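Local structure of HTH hxlR-type domain-containing protein (Enterococcus faecalis, 1Z7U) at residues A[64-69]-A[80-85]; A[22-27]-A[58-63]. The protein probably binds DNA and regulates transcription, as a winged helix-turn-helix protein of the HxlR type. All coordinates share one frame; numbering follows the deposited sequence.

How the interactions relate
After helix 8-17 the chain enters helix 24-33, and interaction 2 joins its start to the last turns of helix 50-63. That contact closes a loop of 30 residues, most of them helical, including helix 38-44. The chain then turns directly into strand 66-71, and interaction 1 closes the beta hairpin with strand 77-82. The two contacts follow one another in series, neither nested nor crossed. They meet where the helix passes into the strand: a probable hydrogen bond runs from Leu65 N to Met60 O, and Val66 packs on Met60. Together they tie the helical part of the domain to its wing, and both reach the second subunit.

Interaction 1. Residues A[64-69]-A[80-85]; sequences GLVHRE and YTLTPE
Arg68 and Tyr80 lie side by side on one face of a two-stranded sheet and point the same way. The aliphatic part of Arg68 does the touching, with CG 3.2 Å from Tyr80 CE1. CG is anti to the backbone N (chi1 -160°), and the chain bends at chi3. The guanidinium therefore ends beside the phenol oxygen, which sits near its plane at the edge, while the guanidinium and ring planes are 68° apart. Val66 CG1 meets the ring edge at Tyr80 CD1 (4.0 Å).

His67 and Thr81 occupy the other face, also side by side. Their backbones form a hydrogen-bonded antiparallel pair, with His67 N to Thr81 O at 2.8 Å and Thr81 N to His67 O at 3.0 Å. Water 1 bridges the pair. It donates to His67 O, lies 2.5 Å from Thr81 OG1 and makes a weak bond to His67 ND1 in the plane of the imidazole.

These strands are the arms of the beta hairpin that forms the wing of the winged helix-turn-helix fold. Leu65, Val66 and Leu82 turn away from this pairing to pack on the helices. Val66 and Leu82 both touch Leu31, and Leu65 packs on Leu89 of helix 84-110 and on Trp99 of the second subunit.

At the base of the hairpin, Gly64 ends helix 50-63 in a Schellman motif. Gly64 O accepts a short bond from Thr83 OG1 (2.5 Å). Thr83 holds OG1 between its backbone N and carbonyl carbon (chi1 58°). From there the hydroxyl also caps Gly86 N at the start of helix 84-110. Thr83 N donates to Leu65 O at 2.9 Å.

Interaction 2. Residues A[22-27]-A[58-63]; sequences KWKLSL and REMEKD
Lys24 and Met60 mark the nearest backbone approach, with their CA atoms 7.9 Å apart. The gap between the two helices is thus filled by side chains. Segment 22-27 enters helix 24-33 with Trp23 at the N-cap position, and segment 58-63 is the last part of helix 50-63. Lys24, Leu27, Glu59 and Met60 all set off toward the opposite segment.

Lys24 spans the gap with its chain extended beyond CG. It slides past Met60, a selenomethionine, which runs in the opposite direction; Lys24 CD lies 4.0 Å from Met60 CG. The Met60 chain bends at its last torsion (chi3 80°), and Met60 CE comes 3.8 Å from Lys24 O. Leu27 adds to this apolar layer. Leu27 CB and CD2 both meet the selenium, each 4.0 Å from Met60 SE.

Glu59 crosses the end of Lys24 at about a right angle. Lys24 NZ donates to Glu59 OE2 at 2.7 Å in a salt bridge that uses the anti lone pair of the oxygen. Water 2 accepts from Lys24 NZ at 2.6 Å and donates to Asp63 OD2 at 2.7 Å. It thereby links the ammonium to a second carboxylate; Asp63 OD2 is 4.4 Å from Lys24 NZ, too far for a salt bridge.

The contact joins the start of helix 24-33 to the end part of helix 50-63 within the HxlR-like helix-turn-helix fold. Arg56 also packs on Lys24 and Leu27, and Phe103 of the second subunit packs on Asp63. One buried lysine thus has its methylenes against an apolar neighbour and its ammonium bonded to one carboxylate and linked through water to a second, an arrangement likely to favour its charged form.

Interaction 1. Residues A[64-69]-A[80-85]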
ATOM      1  N   GLY A  64       7.393  -1.307  15.644  1.00 26.19           N
ATOM      2  CA  GLY A  64       6.823  -2.633  15.887  1.00 25.79           C
ATOM      3  C   GLY A  64       6.960  -3.596  14.721  1.00 25.73           C
ATOM      4  O   GLY A  64       6.228  -4.573  14.635  1.00 25.28           O
ATOM      5  N   LEU A  65       7.902  -3.328  13.823  1.00 25.82           N
ATOM      6  CA  LEU A  65       8.038  -4.138  12.606  1.00 26.48           C
ATOM      7  C   LEU A  65       9.149  -5.170  12.728  1.00 27.05           C
ATOM      8  O   LEU A  65       9.109  -6.209  12.082  1.00 26.87           O
ATOM      9  CB  LEU A  65       8.333  -3.247  11.401  1.00 25.78           C
ATOM     10  CG  LEU A  65       7.308  -2.235  10.921  1.00 26.39           C
ATOM     11  CD1 LEU A  65       7.978  -1.308   9.926  1.00 26.58           C
ATOM     12  CD2 LEU A  65       6.158  -2.973  10.291  1.00 25.05           C
ATOM     13  N   VAL A  66      10.146  -4.847  13.553  1.00 27.97           N
ATOM     14  CA  VAL A  66      11.347  -5.651  13.700  1.00 28.33           C
ATOM     15  C   VAL A  66      11.539  -6.028  15.171  1.00 29.06           C
ATOM     16  O   VAL A  66      11.359  -5.198  16.061  1.00 28.69           O
ATOM     17  CB  VAL A  66      12.578  -4.891  13.138  1.00 28.51           C
ATOM     18  CG1 VAL A  66      13.893  -5.487  13.635  1.00 28.29           C
ATOM     19  CG2 VAL A  66      12.533  -4.878  11.617  1.00 27.98           C
ATOM     20  N   HIS A  67      11.863  -7.297  15.410  1.00 30.06           N
ATOM     21  CA  HIS A  67      12.212  -7.790  16.734  1.00 31.06           C
ATOM     22  C   HIS A  67      13.729  -7.931  16.815  1.00 31.23           C
ATOM     23  O   HIS A  67      14.368  -8.427  15.881  1.00 30.37           O
ATOM     24  CB  HIS A  67      11.521  -9.128  17.004  1.00 31.74           C
ATOM     25  CG  HIS A  67      11.685  -9.627  18.407  1.00 34.54           C
ATOM     26  ND1 HIS A  67      12.626 -10.576  18.757  1.00 37.07           N
ATOM     27  CD2 HIS A  67      11.035  -9.304  19.551  1.00 36.27           C
ATOM     28  CE1 HIS A  67      12.541 -10.820  20.054  1.00 37.02           C
ATOM     29  NE2 HIS A  67      11.586 -10.059  20.559  1.00 36.97           N
ATOM     30  N   ARG A  68      14.294  -7.445  17.916  1.00 32.17           N
ATOM     31  CA  ARG A  68      15.719  -7.598  18.206  1.00 33.12           C
ATOM     32  C   ARG A  68      15.895  -8.509  19.414  1.00 34.21           C
ATOM     33  O   ARG A  68      15.417  -8.193  20.509  1.00 34.23           O
ATOM     34  CB  ARG A  68      16.365  -6.255  18.481  1.00 32.57           C
ATOM     35  CG  ARG A  68      17.857  -6.285  18.314  1.00 32.66           C
ATOM     36  CD  ARG A  68      18.514  -5.012  18.804  1.00 34.14           C
ATOM     37  NE  ARG A  68      19.038  -5.236  20.139  1.00 36.10           N
ATOM     38  CZ  ARG A  68      20.304  -5.088  20.505  1.00 35.41           C
ATOM     39  NH1 ARG A  68      20.631  -5.354  21.755  1.00 37.08           N
ATOM     40  NH2 ARG A  68      21.225  -4.659  19.651  1.00 35.01           N
ATOM     41  N   GLU A  69      16.552  -9.650  19.207  1.00 35.33           N
ATOM     42  CA  GLU A  69      16.816 -10.589  20.308  1.00 36.67           C
ATOM     43  C   GLU A  69      18.307 -10.708  20.561  1.00 36.50           C
ATOM     44  O   GLU A  69      19.091 -10.943  19.635  1.00 36.68           O
ATOM     45  CB  GLU A  69      16.220 -11.972  20.033  1.00 36.33           C
ATOM     46  CG  GLU A  69      16.188 -12.872  21.278  1.00 38.59           C
ATOM     47  CD  GLU A  69      15.594 -14.251  21.020  1.00 39.15           C
ATOM     48  OE1 GLU A  69      15.583 -15.079  21.965  1.00 40.70           O
ATOM     49  OE2 GLU A  69      15.140 -14.510  19.876  1.00 43.48           O
ATOM     50  N   TYR A  80      18.005 -10.211  14.325  1.00 30.40           N
ATOM     51  CA  TYR A  80      16.866  -9.404  13.867  1.00 29.49           C
ATOM     52  C   TYR A  80      15.867 -10.238  13.055  1.00 28.91           C
ATOM     53  O   TYR A  80      16.245 -11.025  12.193  1.00 28.84           O
ATOM     54  CB  TYR A  80      17.349  -8.223  13.049  1.00 29.27           C
ATOM     55  CG  TYR A  80      18.245  -7.274  13.817  1.00 29.44           C
ATOM     56  CD1 TYR A  80      17.698  -6.264  14.594  1.00 29.08           C
ATOM     57  CD2 TYR A  80      19.640  -7.381  13.761  1.00 29.58           C
ATOM     58  CE1 TYR A  80      18.496  -5.385  15.289  1.00 29.37           C
ATOM     59  CE2 TYR A  80      20.456  -6.504  14.469  1.00 28.97           C
ATOM     60  CZ  TYR A  80      19.869  -5.506  15.236  1.00 30.45           C
ATOM     61  OH  TYR A  80      20.634  -4.597  15.941  1.00 30.07           O
ATOM     62  N   THR A  81      14.588 -10.067  13.356  1.00 28.48           N
ATOM     63  CA  THR A  81      13.506 -10.721  12.627  1.00 27.97           C
ATOM     64  C   THR A  81      12.355  -9.730  12.402  1.00 27.76           C
ATOM     65  O   THR A  81      12.343  -8.643  13.001  1.00 27.14           O
ATOM     66  CB  THR A  81      12.949 -11.925  13.413  1.00 28.28           C
ATOM     67  OG1 THR A  81      12.854 -11.578  14.792  1.00 28.36           O
ATOM     68  CG2 THR A  81      13.847 -13.150  13.267  1.00 28.58           C
ATOM     69  N   LEU A  82      11.403 -10.102  11.538  1.00 26.61           N
ATOM     70  CA  LEU A  82      10.150  -9.361  11.420  1.00 26.40           C
ATOM     71  C   LEU A  82       9.200  -9.798  12.532  1.00 26.16           C
ATOM     72  O   LEU A  82       9.122 -10.982  12.856  1.00 26.37           O
ATOM     73  CB  LEU A  82       9.482  -9.589  10.052  1.00 25.61           C
ATOM     74  CG  LEU A  82      10.112  -9.066   8.755  1.00 26.37           C
ATOM     75  CD1 LEU A  82       9.261  -9.472   7.538  1.00 25.06           C
ATOM     76  CD2 LEU A  82      10.340  -7.551   8.757  1.00 24.48           C
ATOM     77  N   THR A  83       8.468  -8.846  13.106  1.00 25.93           N
ATOM     78  CA  THR A  83       7.370  -9.172  14.018  1.00 25.89           C
ATOM     79  C   THR A  83       6.182  -9.744  13.230  1.00 26.01           C
ATOM     80  O   THR A  83       6.216  -9.745  11.996  1.00 25.82           O
ATOM     81  CB  THR A  83       6.893  -7.924  14.768  1.00 26.14           C
ATOM     82  OG1 THR A  83       6.486  -6.939  13.818  1.00 26.30           O
ATOM     83  CG2 THR A  83       7.995  -7.364  15.668  1.00 25.23           C
ATOM     84  N   PRO A  84       5.149 -10.272  13.926  1.00 26.08           N
ATOM     85  CA  PRO A  84       3.888 -10.588  13.237  1.00 25.92           C
ATOM     86  C   PRO A  84       3.310  -9.426  12.419  1.00 25.80           C
ATOM     87  O   PRO A  84       2.901  -9.635  11.282  1.00 26.16           O
ATOM     88  CB  PRO A  84       2.950 -10.969  14.386  1.00 26.22           C
ATOM     89  CG  PRO A  84       3.869 -11.522  15.435  1.00 26.10           C
ATOM     90  CD  PRO A  84       5.112 -10.683  15.347  1.00 26.38           C
ATOM     91  N   GLU A  85       3.299  -8.213  12.971  1.00 25.63           N
ATOM     92  CA  GLU A  85       2.892  -7.028  12.196  1.00 25.40           C
ATOM     93  C   GLU A  85       3.873  -6.720  11.069  1.00 24.60           C
ATOM     94  O   GLU A  85       3.477  -6.203  10.031  1.00 24.20           O
ATOM     95  CB  GLU A  85       2.702  -5.793  13.091  1.00 25.99           C
ATOM     96  CG  GLU A  85       1.578  -5.896  14.118  1.00 27.37           C
ATOM     97  CD  GLU A  85       0.196  -6.138  13.513  1.00 31.36           C
ATOM     98  OE1 GLU A  85      -0.039  -5.806  12.333  1.00 31.50           O
ATOM     99  OE2 GLU A  85      -0.685  -6.662  14.241  1.00 35.53           O
TER
HETATM  100  O   HOH W   1      14.782 -11.564  16.365  1.00 31.55           O

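Interaction 2. Residues A[22-27]-A[58-63]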
ATOM      1  N   LYS A  22      14.535   5.460   3.661  1.00 25.89           N
ATOM      2  CA  LYS A  22      15.595   4.836   2.873  1.00 26.52           C
ATOM      3  C   LYS A  22      16.029   3.517   3.497  1.00 26.04           C
ATOM      4  O   LYS A  22      16.171   3.425   4.720  1.00 25.93           O
ATOM      5  CB  LYS A  22      16.788   5.776   2.744  1.00 26.98           C
ATOM      6  CG  LYS A  22      17.678   5.467   1.531  1.00 31.03           C
ATOM      7  CD  LYS A  22      19.045   6.139   1.669  1.00 35.76           C
ATOM      8  CE  LYS A  22      19.531   6.712   0.350  1.00 36.60           C
ATOM      9  NZ  LYS A  22      19.009   8.120   0.211  1.00 40.04           N
ATOM     10  N   TRP A  23      16.209   2.500   2.652  1.00 25.81           N
ATOM     11  CA  TRP A  23      16.705   1.171   3.056  1.00 25.58           C
ATOM     12  C   TRP A  23      15.667   0.255   3.685  1.00 25.08           C
ATOM     13  O   TRP A  23      15.859  -0.960   3.704  1.00 25.50           O
ATOM     14  CB  TRP A  23      17.936   1.259   3.977  1.00 26.03           C
ATOM     15  CG  TRP A  23      19.146   1.857   3.312  1.00 26.79           C
ATOM     16  CD1 TRP A  23      19.674   3.100   3.539  1.00 28.40           C
ATOM     17  CD2 TRP A  23      19.969   1.249   2.309  1.00 26.99           C
ATOM     18  NE1 TRP A  23      20.775   3.305   2.731  1.00 29.49           N
ATOM     19  CE2 TRP A  23      20.976   2.186   1.965  1.00 28.19           C
ATOM     20  CE3 TRP A  23      19.951   0.004   1.656  1.00 28.54           C
ATOM     21  CZ2 TRP A  23      21.970   1.914   1.007  1.00 27.92           C
ATOM     22  CZ3 TRP A  23      20.942  -0.268   0.696  1.00 27.87           C
ATOM     23  CH2 TRP A  23      21.940   0.687   0.390  1.00 28.33           C
ATOM     24  N   LYS A  24      14.562   0.816   4.173  1.00 24.65           N
ATOM     25  CA  LYS A  24      13.643   0.054   5.028  1.00 23.97           C
ATOM     26  C   LYS A  24      12.983  -1.088   4.294  1.00 23.78           C
ATOM     27  O   LYS A  24      12.865  -2.187   4.834  1.00 23.26           O
ATOM     28  CB  LYS A  24      12.613   0.962   5.704  1.00 24.26           C
ATOM     29  CG  LYS A  24      13.219   1.844   6.776  1.00 23.89           C
ATOM     30  CD  LYS A  24      12.145   2.467   7.608  1.00 24.01           C
ATOM     31  CE  LYS A  24      12.736   3.349   8.694  1.00 23.51           C
ATOM     32  NZ  LYS A  24      11.621   3.901   9.505  1.00 22.49           N
ATOM     33  N   LEU A  25      12.570  -0.836   3.055  1.00 24.16           N
ATOM     34  CA  LEU A  25      11.989  -1.887   2.221  1.00 24.33           C
ATOM     35  C   LEU A  25      13.006  -2.999   1.949  1.00 24.54           C
ATOM     36  O   LEU A  25      12.673  -4.174   2.053  1.00 25.12           O
ATOM     37  CB  LEU A  25      11.418  -1.310   0.915  1.00 24.67           C
ATOM     38  CG  LEU A  25      10.607  -2.297   0.053  1.00 24.21           C
ATOM     39  CD1 LEU A  25       9.275  -2.599   0.702  1.00 24.46           C
ATOM     40  CD2 LEU A  25      10.407  -1.769  -1.362  1.00 23.37           C
ATOM     41  N   SER A  26      14.246  -2.630   1.632  1.00 25.09           N
ATOM     42  CA  SER A  26      15.324  -3.624   1.466  1.00 25.66           C
ATOM     43  C   SER A  26      15.583  -4.426   2.740  1.00 25.64           C
ATOM     44  O   SER A  26      15.757  -5.637   2.683  1.00 25.58           O
ATOM     45  CB  SER A  26      16.621  -2.960   1.011  1.00 25.53           C
ATOM     46  OG  SER A  26      16.475  -2.451  -0.297  1.00 27.12           O
ATOM     47  N   LEU A  27      15.620  -3.736   3.875  1.00 26.06           N
ATOM     48  CA  LEU A  27      15.768  -4.369   5.187  1.00 27.05           C
ATOM     49  C   LEU A  27      14.701  -5.415   5.446  1.00 27.94           C
ATOM     50  O   LEU A  27      15.007  -6.527   5.878  1.00 27.59           O
ATOM     51  CB  LEU A  27      15.715  -3.314   6.286  1.00 26.93           C
ATOM     52  CG  LEU A  27      16.966  -2.994   7.108  1.00 28.23           C
ATOM     53  CD1 LEU A  27      18.236  -3.526   6.498  1.00 28.13           C
ATOM     54  CD2 LEU A  27      17.081  -1.501   7.350  1.00 27.62           C
ATOM     55  N   ARG A  58      16.474   0.636  14.451  1.00 30.05           N
ATOM     56  CA  ARG A  58      15.958   1.274  15.653  1.00 30.94           C
ATOM     57  C   ARG A  58      14.550   1.792  15.392  1.00 30.25           C
ATOM     58  O   ARG A  58      13.651   1.541  16.175  1.00 30.29           O
ATOM     59  CB  ARG A  58      16.868   2.430  16.068  1.00 31.59           C
ATOM     60  CG  ARG A  58      17.279   2.396  17.519  1.00 35.69           C
ATOM     61  CD  ARG A  58      18.760   2.052  17.695  1.00 40.97           C
ATOM     62  NE  ARG A  58      19.604   3.258  17.687  1.00 44.49           N
ATOM     63  CZ  ARG A  58      20.784   3.371  18.307  1.00 46.17           C
ATOM     64  NH1 ARG A  58      21.287   2.353  19.006  1.00 46.51           N
ATOM     65  NH2 ARG A  58      21.464   4.511  18.237  1.00 46.77           N
ATOM     66  N   GLU A  59      14.368   2.499  14.275  1.00 30.03           N
ATOM     67  CA  GLU A  59      13.055   3.032  13.894  1.00 30.09           C
ATOM     68  C   GLU A  59      12.051   1.914  13.667  1.00 30.21           C
ATOM     69  O   GLU A  59      10.907   2.004  14.119  1.00 29.94           O
ATOM     70  CB  GLU A  59      13.146   3.914  12.646  1.00 30.04           C
ATOM     71  CG  GLU A  59      13.901   5.229  12.853  1.00 30.19           C
ATOM     72  CD  GLU A  59      13.622   6.239  11.761  1.00 31.79           C
ATOM     73  OE1 GLU A  59      14.106   7.390  11.865  1.00 32.78           O
ATOM     74  OE2 GLU A  59      12.919   5.896  10.792  1.00 32.08           O
HETATM   75  N   MSE A  60      12.493   0.857  12.989  1.00 29.75           N
HETATM   76  CA  MSE A  60      11.622  -0.267  12.668  1.00 31.11           C
HETATM   77  C   MSE A  60      11.246  -1.093  13.893  1.00 29.46           C
HETATM   78  O   MSE A  60      10.121  -1.566  13.986  1.00 28.90           O
HETATM   79  CB  MSE A  60      12.233  -1.150  11.584  1.00 30.11           C
HETATM   80  CG  MSE A  60      12.420  -0.453  10.267  1.00 31.35           C
HETATM   81 SE   MSE A  60      13.441  -1.565   9.045  1.00 37.51          SE
HETATM   82  CE  MSE A  60      11.932  -2.805   8.437  1.00 30.55           C
ATOM     83  N   GLU A  61      12.182  -1.255  14.828  1.00 29.23           N
ATOM     84  CA  GLU A  61      11.881  -1.875  16.128  1.00 29.12           C
ATOM     85  C   GLU A  61      10.878  -1.031  16.930  1.00 28.67           C
ATOM     86  O   GLU A  61       9.949  -1.566  17.528  1.00 28.65           O
ATOM     87  CB  GLU A  61      13.166  -2.114  16.951  1.00 28.93           C
ATOM     88  CG  GLU A  61      12.902  -2.837  18.298  1.00 29.99           C
ATOM     89  CD  GLU A  61      14.153  -3.035  19.185  1.00 30.23           C
ATOM     90  OE1 GLU A  61      14.096  -3.909  20.081  1.00 31.56           O
ATOM     91  OE2 GLU A  61      15.174  -2.337  18.988  1.00 30.09           O
ATOM     92  N   LYS A  62      11.081   0.286  16.922  1.00 28.40           N
ATOM     93  CA  LYS A  62      10.200   1.249  17.594  1.00 28.68           C
ATOM     94  C   LYS A  62       8.766   1.148  17.077  1.00 27.81           C
ATOM     95  O   LYS A  62       7.820   1.150  17.853  1.00 27.01           O
ATOM     96  CB  LYS A  62      10.694   2.676  17.337  1.00 29.11           C
ATOM     97  CG  LYS A  62      10.500   3.638  18.492  1.00 32.50           C
ATOM     98  CD  LYS A  62      11.420   3.247  19.659  1.00 38.74           C
ATOM     99  CE  LYS A  62      12.923   3.308  19.286  1.00 41.24           C
ATOM    100  NZ  LYS A  62      13.700   4.440  19.913  1.00 41.77           N
ATOM    101  N   ASP A  63       8.640   1.087  15.752  1.00 27.17           N
ATOM    102  CA  ASP A  63       7.358   1.061  15.068  1.00 26.96           C
ATOM    103  C   ASP A  63       6.667  -0.290  15.170  1.00 26.85           C
ATOM    104  O   ASP A  63       5.492  -0.403  14.814  1.00 27.34           O
ATOM    105  CB  ASP A  63       7.528   1.469  13.594  1.00 26.84           C
ATOM    106  CG  ASP A  63       7.842   2.944  13.434  1.00 27.27           C
ATOM    107  OD1 ASP A  63       7.655   3.695  14.414  1.00 28.67           O
ATOM    108  OD2 ASP A  63       8.279   3.363  12.340  1.00 27.96           O
TER
HETATM  109  O   HOH W   2      10.079   2.165  10.777  1.00 19.02           O